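Local coordinates for adenosine monophosphate-protein transferase (Pyrococcus horikoshii, PDB 2D16) that is of unestablished function but probably acts as an adenosine-specific kinase or transfers adenosine monophosphate to proteins, at residues G14-I19 / N89-N94. Residues are numbered along the deposited sequence; the frame is centred on the assembly and turned at random.
Sequences GVEVII and NAYPIN
Glu16 lays its carboxylate against the ring of Pro92, with OE1 3.2 Å from Pro92 CD and almost as near to Pro92 CG. The two side chains cross at about a right angle, and the acid meets the proline through its CG and CD. CG of Glu16 sits beside its own backbone N (chi1 -53°), and a bend at chi2 (-83°) folds the carboxylate over toward Pro92 and Tyr91. The other oxygen, OE2, reaches the edge of the Tyr91 ring, 3.6 Å from CD1 and in the ring plane, while the carboxylate plane stands nearly perpendicular to it (85°). No hydrogen bond spans the two segments; the carboxylate oxygens rest against C-H groups, probably with some electrostatic attraction. With an alanine here, the Pro92 ring and the CD1 edge of Tyr91 would probably lose the carboxylate they pack against. The turn that presents them is fixed locally: Tyr91 N donates to Asn94 OD1 at 3.0 Å, and Asn94 N donates to Tyr91 O, closing the turn on itself. Here strand 16-22, paired with 82-88 and 105-112 in the five-stranded antiparallel sheet, meets the link from strand 82-88 into helix 92-100. Ile18 packs on Val95 and Ile99 of that helix, and Tyr91 also rests on Pro41 of a second subunit.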
ATOM      1  N   GLY A  14     -46.726  -6.677  -9.645  1.00 32.84           N
ATOM      2  CA  GLY A  14     -45.304  -6.671  -9.352  1.00 32.05           C
ATOM      3  C   GLY A  14     -44.742  -7.979  -8.823  1.00 30.21           C
ATOM      4  O   GLY A  14     -43.528  -8.180  -8.829  1.00 32.33           O
ATOM      5  N   VAL A  15     -45.609  -8.871  -8.358  1.00 27.74           N
ATOM      6  CA  VAL A  15     -45.153 -10.154  -7.833  1.00 26.32           C
ATOM      7  C   VAL A  15     -44.925 -11.147  -8.966  1.00 24.77           C
ATOM      8  O   VAL A  15     -45.751 -11.272  -9.871  1.00 24.92           O
ATOM      9  CB  VAL A  15     -46.168 -10.725  -6.817  1.00 26.26           C
ATOM     10  CG1 VAL A  15     -45.853 -12.186  -6.501  1.00 25.66           C
ATOM     11  CG2 VAL A  15     -46.121  -9.898  -5.543  1.00 27.49           C
ATOM     12  N   GLU A  16     -43.792 -11.843  -8.911  1.00 23.11           N
ATOM     13  CA  GLU A  16     -43.427 -12.822  -9.934  1.00 23.04           C
ATOM     14  C   GLU A  16     -43.919 -14.207  -9.533  1.00 22.70           C
ATOM     15  O   GLU A  16     -43.847 -14.577  -8.360  1.00 21.72           O
ATOM     16  CB  GLU A  16     -41.904 -12.880 -10.090  1.00 23.05           C
ATOM     17  CG  GLU A  16     -41.202 -11.549 -10.341  1.00 24.73           C
ATOM     18  CD  GLU A  16     -41.215 -11.129 -11.799  1.00 24.65           C
ATOM     19  OE1 GLU A  16     -41.477 -11.982 -12.672  1.00 25.30           O
ATOM     20  OE2 GLU A  16     -40.943  -9.944 -12.074  1.00 26.28           O
ATOM     21  N   VAL A  17     -44.418 -14.969 -10.499  1.00 20.61           N
ATOM     22  CA  VAL A  17     -44.884 -16.320 -10.221  1.00 20.10           C
ATOM     23  C   VAL A  17     -44.067 -17.327 -11.025  1.00 20.86           C
ATOM     24  O   VAL A  17     -43.693 -17.067 -12.170  1.00 19.68           O
ATOM     25  CB  VAL A  17     -46.389 -16.506 -10.566  1.00 20.70           C
ATOM     26  CG1 VAL A  17     -46.625 -16.301 -12.056  1.00 19.25           C
ATOM     27  CG2 VAL A  17     -46.851 -17.902 -10.145  1.00 20.88           C
ATOM     28  N   ILE A  18     -43.769 -18.461 -10.400  1.00 20.31           N
ATOM     29  CA  ILE A  18     -43.028 -19.535 -11.047  1.00 19.36           C
ATOM     30  C   ILE A  18     -43.773 -20.823 -10.707  1.00 20.20           C
ATOM     31  O   ILE A  18     -44.037 -21.102  -9.538  1.00 22.02           O
ATOM     32  CB  ILE A  18     -41.578 -19.644 -10.520  1.00 20.61           C
ATOM     33  CG1 ILE A  18     -40.847 -18.311 -10.697  1.00 18.67           C
ATOM     34  CG2 ILE A  18     -40.839 -20.743 -11.280  1.00 21.46           C
ATOM     35  CD1 ILE A  18     -39.448 -18.293 -10.103  1.00 22.77           C
ATOM     36  N   ILE A  19     -44.129 -21.596 -11.726  1.00 19.27           N
ATOM     37  CA  ILE A  19     -44.846 -22.848 -11.512  1.00 19.64           C
ATOM     38  C   ILE A  19     -43.959 -23.975 -12.029  1.00 19.28           C
ATOM     39  O   ILE A  19     -43.402 -23.872 -13.118  1.00 19.04           O
ATOM     40  CB  ILE A  19     -46.180 -22.892 -12.295  1.00 21.53           C
ATOM     41  CG1 ILE A  19     -46.991 -21.614 -12.054  1.00 24.91           C
ATOM     42  CG2 ILE A  19     -46.979 -24.121 -11.886  1.00 20.00           C
ATOM     43  CD1 ILE A  19     -47.424 -21.412 -10.622  1.00 26.97           C
ATOM     44  N   ASN A  89     -38.721  -8.701  -4.884  1.00 23.39           N
ATOM     45  CA  ASN A  89     -37.348  -8.317  -4.567  1.00 24.16           C
ATOM     46  C   ASN A  89     -36.354  -9.241  -5.272  1.00 24.14           C
ATOM     47  O   ASN A  89     -35.205  -9.388  -4.849  1.00 24.17           O
ATOM     48  CB  ASN A  89     -37.106  -8.341  -3.052  1.00 26.97           C
ATOM     49  CG  ASN A  89     -38.017  -7.388  -2.301  1.00 29.99           C
ATOM     50  OD1 ASN A  89     -38.475  -6.389  -2.853  1.00 31.34           O
ATOM     51  ND2 ASN A  89     -38.270  -7.686  -1.035  1.00 29.90           N
ATOM     52  N   ALA A  90     -36.815  -9.853  -6.356  1.00 22.92           N
ATOM     53  CA  ALA A  90     -36.002 -10.758  -7.162  1.00 21.84           C
ATOM     54  C   ALA A  90     -36.783 -11.016  -8.442  1.00 21.03           C
ATOM     55  O   ALA A  90     -38.009 -10.918  -8.452  1.00 21.83           O
ATOM     56  CB  ALA A  90     -35.758 -12.071  -6.418  1.00 22.59           C
ATOM     57  N   TYR A  91     -36.069 -11.339  -9.516  1.00 20.63           N
ATOM     58  CA  TYR A  91     -36.685 -11.601 -10.810  1.00 20.78           C
ATOM     59  C   TYR A  91     -36.394 -13.035 -11.236  1.00 19.71           C
ATOM     60  O   TYR A  91     -35.426 -13.635 -10.776  1.00 19.03           O
ATOM     61  CB  TYR A  91     -36.121 -10.648 -11.861  1.00 21.83           C
ATOM     62  CG  TYR A  91     -36.337  -9.183 -11.554  1.00 26.93           C
ATOM     63  CD1 TYR A  91     -37.622  -8.639 -11.523  1.00 28.76           C
ATOM     64  CD2 TYR A  91     -35.255  -8.335 -11.311  1.00 29.24           C
ATOM     65  CE1 TYR A  91     -37.826  -7.285 -11.263  1.00 31.24           C
ATOM     66  CE2 TYR A  91     -35.449  -6.976 -11.050  1.00 31.94           C
ATOM     67  CZ  TYR A  91     -36.738  -6.461 -11.029  1.00 33.09           C
ATOM     68  OH  TYR A  91     -36.943  -5.119 -10.790  1.00 33.94           O
ATOM     69  N   PRO A  92     -37.225 -13.595 -12.132  1.00 19.77           N
ATOM     70  CA  PRO A  92     -37.006 -14.971 -12.593  1.00 19.32           C
ATOM     71  C   PRO A  92     -35.587 -15.202 -13.110  1.00 19.66           C
ATOM     72  O   PRO A  92     -34.994 -16.250 -12.860  1.00 18.06           O
ATOM     73  CB  PRO A  92     -38.063 -15.141 -13.681  1.00 19.49           C
ATOM     74  CG  PRO A  92     -39.203 -14.290 -13.162  1.00 20.84           C
ATOM     75  CD  PRO A  92     -38.474 -13.043 -12.692  1.00 19.70           C
ATOM     76  N   ILE A  93     -35.032 -14.219 -13.816  1.00 18.16           N
ATOM     77  CA  ILE A  93     -33.690 -14.366 -14.362  1.00 17.87           C
ATOM     78  C   ILE A  93     -32.626 -14.544 -13.272  1.00 17.64           C
ATOM     79  O   ILE A  93     -31.544 -15.060 -13.536  1.00 16.84           O
ATOM     80  CB  ILE A  93     -33.318 -13.164 -15.279  1.00 18.49           C
ATOM     81  CG1 ILE A  93     -32.106 -13.533 -16.141  1.00 20.03           C
ATOM     82  CG2 ILE A  93     -33.035 -11.924 -14.439  1.00 19.36           C
ATOM     83  CD1 ILE A  93     -31.776 -12.519 -17.226  1.00 22.51           C
ATOM     84  N   ASN A  94     -32.946 -14.139 -12.042  1.00 17.28           N
ATOM     85  CA  ASN A  94     -32.008 -14.274 -10.932  1.00 17.86           C
ATOM     86  C   ASN A  94     -32.181 -15.603 -10.198  1.00 17.76           C
ATOM     87  O   ASN A  94     -31.299 -16.004  -9.438  1.00 19.73           O
ATOM     88  CB  ASN A  94     -32.211 -13.165  -9.886  1.00 17.93           C
ATOM     89  CG  ASN A  94     -32.224 -11.770 -10.482  1.00 20.93           C
ATOM     90  OD1 ASN A  94     -33.136 -10.974 -10.239  1.00 22.82           O
ATOM     91  ND2 ASN A  94     -31.213 -11.473 -11.290  1.00 19.06           N
TER